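Local coordinates for protein halohydrin dehalogenase (Rhizobium radiobacter, PDB 4IY1) that probably interconverts vicinal halohydrins and epoxides, releasing halide, and opens epoxides with nucleophiles such as cyanide, on a short-chain dehydrogenase/reductase scaffold, at residues Pro169-Gly181 with Leu211-Leu224. The protein carries 37 engineered substitutions. Numbering follows the deposited sequence.
Engineered in segment 169-181: A174 (natural residue Gly), G177 (natural residue Tyr), V178 (natural residue Leu), D179 (natural residue His), G181 (natural residue Glu). Engineered in segment 211-224: T222 (natural residue Ala).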
loop_
_atom_site.group_PDB
_atom_site.type_symbol
_atom_site.label_atom_id
_atom_site.label_comp_id
_atom_site.label_asym_id
_atom_site.label_seq_id
_atom_site.Cartn_x
_atom_site.Cartn_y
_atom_site.Cartn_z
ATOM N N PRO B 169 7.920 0.283 20.534
ATOM C CA PRO B 169 7.127 -0.021 19.334
ATOM C C PRO B 169 6.027 1.003 19.138
ATOM O O PRO B 169 5.508 1.535 20.118
ATOM C CB PRO B 169 6.512 -1.394 19.658
ATOM C CG PRO B 169 7.466 -1.992 20.666
ATOM C CD PRO B 169 7.816 -0.802 21.527
ATOM N N VAL B 170 5.769 1.387 17.887
ATOM C CA VAL B 170 4.682 2.346 17.609
ATOM C C VAL B 170 3.728 1.733 16.551
ATOM O O VAL B 170 4.188 1.092 15.628
ATOM C CB VAL B 170 5.246 3.689 17.100
ATOM C CG1 VAL B 170 4.157 4.702 16.895
ATOM C CG2 VAL B 170 6.321 4.262 18.071
ATOM N N PHE B 171 2.417 1.870 16.749
ATOM C CA PHE B 171 1.406 1.139 15.959
ATOM C C PHE B 171 0.279 2.109 15.658
ATOM O O PHE B 171 -0.022 2.968 16.494
ATOM C CB PHE B 171 0.787 -0.010 16.764
ATOM C CG PHE B 171 1.762 -1.031 17.210
ATOM C CD1 PHE B 171 2.108 -1.130 18.534
ATOM C CD2 PHE B 171 2.308 -1.940 16.292
ATOM C CE1 PHE B 171 2.987 -2.109 18.966
ATOM C CE2 PHE B 171 3.217 -2.890 16.709
ATOM C CZ PHE B 171 3.557 -2.980 18.035
ATOM N N ALA B 172 -0.404 1.923 14.523
ATOM C CA ALA B 172 -1.731 2.544 14.320
ATOM C C ALA B 172 -2.827 1.479 14.120
ATOM O O ALA B 172 -2.599 0.463 13.470
ATOM C CB ALA B 172 -1.717 3.498 13.132
ATOM N N ILE B 173 -4.003 1.709 14.692
ATOM C CA ILE B 173 -5.124 0.800 14.457
ATOM C C ILE B 173 -6.182 1.553 13.681
ATOM O O ILE B 173 -6.694 2.556 14.146
ATOM C CB ILE B 173 -5.744 0.262 15.767
ATOM C CG1 ILE B 173 -4.779 -0.683 16.469
ATOM C CG2 ILE B 173 -7.055 -0.497 15.461
ATOM C CD1 ILE B 173 -5.190 -0.991 17.918
ATOM N N ALA B 174 -6.480 1.077 12.475
ATOM C CA ALA B 174 -7.319 1.823 11.560
ATOM C C ALA B 174 -8.663 1.064 11.404
ATOM O O ALA B 174 -8.756 0.139 10.623
ATOM C CB ALA B 174 -6.625 1.928 10.185
ATOM N N PRO B 175 -9.668 1.422 12.203
ATOM C CA PRO B 175 -10.887 0.620 12.228
ATOM C C PRO B 175 -11.924 1.054 11.213
ATOM O O PRO B 175 -11.857 2.157 10.658
ATOM C CB PRO B 175 -11.419 0.810 13.663
ATOM C CG PRO B 175 -10.409 1.676 14.366
ATOM C CD PRO B 175 -9.608 2.366 13.321
ATOM N N ASN B 176 -12.811 0.135 10.869
ATOM C CA ASN B 176 -14.124 0.525 10.334
ATOM C C ASN B 176 -15.180 -0.471 10.824
ATOM O O ASN B 176 -14.883 -1.647 10.968
ATOM C CB ASN B 176 -14.104 0.590 8.800
ATOM C CG ASN B 176 -15.444 1.038 8.211
ATOM O OD1 ASN B 176 -16.219 0.224 7.683
ATOM N ND2 ASN B 176 -15.716 2.330 8.286
ATOM N N GLY B 177 -16.363 0.027 11.192
ATOM C CA GLY B 177 -17.481 -0.833 11.546
ATOM C C GLY B 177 -17.335 -1.425 12.938
ATOM O O GLY B 177 -17.835 -2.527 13.210
ATOM N N VAL B 178 -16.651 -0.709 13.833
ATOM C CA VAL B 178 -16.544 -1.194 15.196
ATOM C C VAL B 178 -17.707 -0.651 16.022
ATOM O O VAL B 178 -17.900 0.558 16.107
ATOM C CB VAL B 178 -15.213 -0.813 15.864
ATOM C CG1 VAL B 178 -15.269 -1.214 17.326
ATOM C CG2 VAL B 178 -14.048 -1.531 15.174
ATOM N N ASP B 179 -18.518 -1.549 16.571
ATOM C CA ASP B 179 -19.641 -1.122 17.375
ATOM C C ASP B 179 -19.192 -0.158 18.516
ATOM O O ASP B 179 -18.334 -0.504 19.345
ATOM C CB ASP B 179 -20.419 -2.331 17.913
ATOM C CG ASP B 179 -21.460 -1.928 18.951
ATOM O OD1 ASP B 179 -21.267 -2.275 20.139
ATOM O OD2 ASP B 179 -22.334 -1.085 18.614
ATOM N N SER B 180 -19.664 1.089 18.463
ATOM C CA SER B 180 -19.283 2.076 19.481
ATOM C C SER B 180 -20.332 2.234 20.566
ATOM O O SER B 180 -20.203 3.095 21.450
ATOM C CB SER B 180 -18.918 3.447 18.865
ATOM O OG SER B 180 -19.737 3.809 17.754
ATOM N N GLY B 181 -21.367 1.391 20.507
ATOM C CA GLY B 181 -22.393 1.328 21.552
ATOM C C GLY B 181 -23.173 2.624 21.629
ATOM O O GLY B 181 -23.813 3.020 20.657
ATOM N N LEU B 211 -20.597 -6.008 12.296
ATOM C CA LEU B 211 -19.779 -4.973 12.902
ATOM C C LEU B 211 -18.741 -5.670 13.755
ATOM O O LEU B 211 -18.980 -6.769 14.243
ATOM C CB LEU B 211 -20.632 -4.052 13.804
ATOM C CG LEU B 211 -21.707 -3.171 13.171
ATOM C CD1 LEU B 211 -22.668 -2.609 14.222
ATOM C CD2 LEU B 211 -21.107 -2.051 12.340
ATOM N N GLY B 212 -17.608 -5.013 13.991
ATOM C CA GLY B 212 -16.643 -5.548 14.956
ATOM C C GLY B 212 -17.022 -5.129 16.362
ATOM O O GLY B 212 -17.768 -4.156 16.550
ATOM N N THR B 213 -16.543 -5.855 17.357
ATOM C CA THR B 213 -16.889 -5.516 18.735
ATOM C C THR B 213 -15.805 -4.651 19.377
ATOM O O THR B 213 -14.656 -4.639 18.906
ATOM C CB THR B 213 -17.157 -6.788 19.573
ATOM O OG1 THR B 213 -15.957 -7.564 19.673
ATOM C CG2 THR B 213 -18.263 -7.667 18.866
ATOM N N GLN B 214 -16.191 -3.878 20.396
ATOM C CA GLN B 214 -15.235 -3.225 21.276
ATOM C C GLN B 214 -14.199 -4.214 21.757
ATOM O O GLN B 214 -13.025 -3.872 21.926
ATOM C CB GLN B 214 -15.914 -2.577 22.506
ATOM C CG GLN B 214 -16.605 -1.260 22.221
ATOM C CD GLN B 214 -15.653 -0.161 21.744
ATOM O OE1 GLN B 214 -14.753 0.266 22.477
ATOM N NE2 GLN B 214 -15.895 0.345 20.523
ATOM N N LYS B 215 -14.643 -5.414 22.083
ATOM C CA LYS B 215 -13.756 -6.356 22.712
ATOM C C LYS B 215 -12.640 -6.766 21.726
ATOM O O LYS B 215 -11.545 -7.124 22.141
ATOM C CB LYS B 215 -14.534 -7.590 23.169
ATOM C CG LYS B 215 -13.629 -8.743 23.545
ATOM C CD LYS B 215 -14.153 -9.485 24.755
ATOM C CE LYS B 215 -13.042 -9.881 25.719
ATOM N NZ LYS B 215 -13.340 -11.254 26.207
ATOM N N GLU B 216 -12.956 -6.808 20.436
ATOM C CA GLU B 216 -11.948 -7.182 19.430
ATOM C C GLU B 216 -10.889 -6.074 19.343
ATOM O O GLU B 216 -9.686 -6.326 19.504
ATOM C CB GLU B 216 -12.611 -7.429 18.063
ATOM C CG GLU B 216 -13.339 -8.782 17.972
ATOM C CD GLU B 216 -14.091 -8.962 16.656
ATOM O OE1 GLU B 216 -13.726 -9.883 15.881
ATOM O OE2 GLU B 216 -14.948 -8.094 16.323
ATOM N N LEU B 217 -11.376 -4.841 19.338
ATOM C CA LEU B 217 -10.524 -3.672 19.307
ATOM C C LEU B 217 -9.659 -3.572 20.570
ATOM O O LEU B 217 -8.434 -3.424 20.486
ATOM C CB LEU B 217 -11.361 -2.407 19.083
ATOM C CG LEU B 217 -10.521 -1.151 18.785
ATOM C CD1 LEU B 217 -11.292 -0.065 18.049
ATOM C CD2 LEU B 217 -9.924 -0.643 20.081
ATOM N N GLY B 218 -10.264 -3.838 21.724
ATOM C CA GLY B 218 -9.519 -4.045 22.975
ATOM C C GLY B 218 -8.509 -5.168 23.006
ATOM O O GLY B 218 -7.436 -5.043 23.619
ATOM N N GLU B 219 -8.866 -6.318 22.455
ATOM C CA GLU B 219 -7.940 -7.445 22.506
ATOM C C GLU B 219 -6.668 -7.094 21.691
ATOM O O GLU B 219 -5.552 -7.463 22.056
ATOM C CB GLU B 219 -8.601 -8.727 21.961
ATOM C CG GLU B 219 -9.806 -9.212 22.776
ATOM C CD GLU B 219 -9.416 -10.181 23.871
ATOM O OE1 GLU B 219 -8.223 -10.279 24.200
ATOM O OE2 GLU B 219 -10.289 -10.909 24.349
ATOM N N LEU B 220 -6.851 -6.365 20.599
ATOM C CA LEU B 220 -5.739 -6.048 19.712
ATOM C C LEU B 220 -4.824 -5.042 20.399
ATOM O O LEU B 220 -3.635 -5.270 20.529
ATOM C CB LEU B 220 -6.240 -5.463 18.389
ATOM C CG LEU B 220 -5.117 -5.020 17.440
ATOM C CD1 LEU B 220 -4.156 -6.178 17.137
ATOM C CD2 LEU B 220 -5.651 -4.454 16.149
ATOM N N VAL B 221 -5.413 -3.964 20.883
ATOM C CA VAL B 221 -4.690 -2.969 21.667
ATOM C C VAL B 221 -3.858 -3.692 22.721
ATOM O O VAL B 221 -2.661 -3.451 22.860
ATOM C CB VAL B 221 -5.662 -1.988 22.380
ATOM C CG1 VAL B 221 -4.961 -1.322 23.571
ATOM C CG2 VAL B 221 -6.190 -0.939 21.411
ATOM N N THR B 222 -4.487 -4.619 23.441
ATOM C CA THR B 222 -3.838 -5.257 24.585
ATOM C C THR B 222 -2.742 -6.235 24.189
ATOM O O THR B 222 -1.681 -6.267 24.814
ATOM C CB THR B 222 -4.869 -5.973 25.482
ATOM O OG1 THR B 222 -5.850 -5.019 25.928
ATOM C CG2 THR B 222 -4.192 -6.599 26.694
ATOM N N PHE B 223 -2.957 -6.990 23.111
ATOM C CA PHE B 223 -1.868 -7.791 22.544
ATOM C C PHE B 223 -0.649 -6.925 22.133
ATOM O O PHE B 223 0.522 -7.295 22.371
ATOM C CB PHE B 223 -2.393 -8.581 21.332
ATOM C CG PHE B 223 -1.339 -9.386 20.631
ATOM C CD1 PHE B 223 -0.816 -10.518 21.226
ATOM C CD2 PHE B 223 -0.912 -9.039 19.359
ATOM C CE1 PHE B 223 0.163 -11.252 20.601
ATOM C CE2 PHE B 223 0.018 -9.814 18.687
ATOM C CZ PHE B 223 0.545 -10.925 19.297
ATOM N N LEU B 224 -0.909 -5.823 21.436
ATOM C CA LEU B 224 0.198 -4.946 20.983
ATOM C C LEU B 224 0.960 -4.366 22.182
ATOM O O LEU B 224 2.193 -4.298 22.180
ATOM C CB LEU B 224 -0.308 -3.793 20.097
ATOM C CG LEU B 224 -0.987 -4.285 18.821
ATOM C CD1 LEU B 224 -1.450 -3.097 17.982
ATOM C CD2 LEU B 224 -0.060 -5.210 18.048
HETATM O O HOH W 1 -18.949 -4.295 21.250
#
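L224 lies over one face of the F171 ring: its CD2 stands 4.2 Å from the ring centroid, 10° off the normal, a CH-pi contact, while CB reaches CE1. A chi1 of -60° sets CG of F171 beside the backbone N and anti to the carbonyl carbon, which turns this ring face to L224. The amide of Q214, the other flat group, holds D179 O nearly in its plane: NE2 donates at 2.8 Å. The side chains of engineered V178 and Q214 cross at about a right angle, V178 CG1 lying 3.6 Å from Q214 NE2. A bend at chi2 (-62°) folds the glutamine back to this carbonyl; F12 O and G16 N of the same chain bind the amide's two ends as well. Replacing Q214 by an alanine would remove the amide, and D179 O, F12 O and G16 N would probably lose this partner, leaving the turn after the strand freer to shift. Strand 170-175, sixth in the parallel sheet of the Rossmann fold, runs antiparallel to helix 214-224, whose axis passes 10.5 Å away. Between them I173 meets L220 tip to tip, I173 CD1 lies 3.6 Å from V221 CG2, and P175 CG touches L217 CD1. Beyond the strand, G212 bridges engineered G177 and D179: G212 N donates to G177 O (2.6 Å), and D179 N to G212 O (2.7 Å). T213 and E216 form a capping box: N-cap T213 OG1 accepts from E216 N, and E216 OE2, salt-bridged to R210, from T213 N.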